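Local coordinates for protein Exo-arabinanase (Penicillium chrysogenum, PDB 3A72) that probably releases arabinobiose from the ends of alpha-1,5-linked arabinan chains as an exo-acting glycoside hydrolase, and holds arabinobiose in its pocket, at residues S106-T109 and D110-T114. Numbering follows the deposited sequence.
Sequences SIPT and DLSST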
loop_
_atom_site.group_PDB
_atom_site.type_symbol
_atom_site.label_atom_id
_atom_site.label_comp_id
_atom_site.label_asym_id
_atom_site.label_seq_id
_atom_site.Cartn_x
_atom_site.Cartn_y
_atom_site.Cartn_z
ATOM N N SER A 106 -0.854 13.511 -6.813
ATOM C CA SER A 106 -0.891 14.962 -6.856
ATOM C C SER A 106 -2.298 15.388 -7.184
ATOM O O SER A 106 -2.856 14.997 -8.215
ATOM C CB SER A 106 0.072 15.418 -7.966
ATOM O OG SER A 106 -0.120 16.797 -8.273
ATOM N N ILE A 107 -2.879 16.187 -6.273
ATOM C CA ILE A 107 -4.316 16.476 -6.270
ATOM C C ILE A 107 -4.447 17.922 -5.795
ATOM O O ILE A 107 -3.936 18.242 -4.709
ATOM C CB ILE A 107 -5.092 15.547 -5.320
ATOM C CG1 ILE A 107 -4.940 14.080 -5.727
ATOM C CG2 ILE A 107 -6.571 15.955 -5.214
ATOM C CD1 ILE A 107 -5.467 13.135 -4.693
ATOM N N PRO A 108 -5.146 18.802 -6.505
ATOM C CA PRO A 108 -5.371 20.157 -5.980
ATOM C C PRO A 108 -6.271 20.110 -4.754
ATOM O O PRO A 108 -7.011 19.163 -4.525
ATOM C CB PRO A 108 -6.103 20.859 -7.133
ATOM C CG PRO A 108 -5.865 20.056 -8.354
ATOM C CD PRO A 108 -5.802 18.646 -7.811
ATOM N N THR A 109 -6.253 21.208 -3.971
ATOM C CA THR A 109 -7.076 21.307 -2.782
ATOM C C THR A 109 -8.548 21.050 -3.078
ATOM O O THR A 109 -9.273 20.465 -2.265
ATOM C CB THR A 109 -6.893 22.685 -2.130
ATOM O OG1 THR A 109 -5.518 22.911 -1.829
ATOM C CG2 THR A 109 -7.768 22.811 -0.884
ATOM N N ASP A 110 -9.004 21.500 -4.260
ATOM C CA ASP A 110 -10.407 21.326 -4.653
ATOM C C ASP A 110 -10.763 19.898 -5.072
ATOM O O ASP A 110 -11.932 19.679 -5.430
ATOM C CB ASP A 110 -10.793 22.354 -5.722
ATOM C CG ASP A 110 -10.119 22.146 -7.070
ATOM O OD1 ASP A 110 -9.442 21.129 -7.283
ATOM O OD2 ASP A 110 -10.260 23.068 -7.922
ATOM N N LEU A 111 -9.827 18.956 -5.026
ATOM C CA LEU A 111 -10.087 17.546 -5.317
ATOM C C LEU A 111 -10.494 17.340 -6.769
ATOM O O LEU A 111 -11.102 16.313 -7.115
ATOM C CB LEU A 111 -11.088 16.894 -4.360
ATOM C CG LEU A 111 -10.736 17.016 -2.889
ATOM C CD1 LEU A 111 -11.778 16.250 -2.058
ATOM C CD2 LEU A 111 -9.340 16.537 -2.537
ATOM N N SER A 112 -10.138 18.253 -7.673
ATOM C CA SER A 112 -10.676 18.195 -9.023
ATOM C C SER A 112 -9.999 17.191 -9.934
ATOM O O SER A 112 -10.567 16.883 -10.993
ATOM C CB SER A 112 -10.597 19.585 -9.668
ATOM O OG SER A 112 -9.256 20.071 -9.710
ATOM N N SER A 113 -8.842 16.684 -9.594
ATOM C CA SER A 113 -8.096 15.767 -10.451
ATOM C C SER A 113 -7.187 14.900 -9.605
ATOM O O SER A 113 -6.914 15.222 -8.464
ATOM C CB SER A 113 -7.301 16.537 -11.499
ATOM O OG SER A 113 -6.382 17.442 -10.905
ATOM N N THR A 114 -6.702 13.836 -10.235
ATOM C CA THR A 114 -5.750 12.891 -9.650
ATOM C C THR A 114 -4.602 12.657 -10.610
ATOM O O THR A 114 -4.800 12.636 -11.822
ATOM C CB THR A 114 -6.471 11.566 -9.290
ATOM O OG1 THR A 114 -7.302 11.160 -10.400
ATOM C CG2 THR A 114 -7.320 11.703 -8.063
HETATM O O HOH W 1 -4.070 16.108 -10.511
#
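The carboxylate of Asp-110 has the ring of Pro-108 on one face, CB 3.4 Å from OD1 of Asp-110, and the backbone N and hydroxyl of Ser-112 on the other: the hydroxyl arrives on the syn side, tilted 27° from the plane, with OG 2.7 Å from Asp-110 OD1, while the N stands higher above that face. These two donors on OD1 probably limit rotation of the carboxylate. The Pro-108 ring borders the polar side chains of Asp-110, Ser-112 and Ser-113 on the returning arm: CG approaches Ser-112 OG, and CD is 3.4 Å from OG of Ser-113. One water joins Ser-113 OG to the carbonyl O of Ser-106, bridging the two arms. On the apolar side, CG2 of Ile-107, anti to the backbone N, reaches CD2 of Leu-111 at 3.9 Å and comes within 3.3 Å of the buried O of Ser-113, which has no hydrogen-bonding partner. The CG1 branch of Ile-107 runs beside CG2 of Thr-114, whose hydroxyl bonds to Gly-138 and Val-149. Leu-111 N donates to Pro-108 O (2.9 Å), closing a type I beta turn overlapped by an Asx turn from Asp-110, in the loop linking antiparallel strands 100-106 and 114-121 of one blade of the six-bladed beta-propeller.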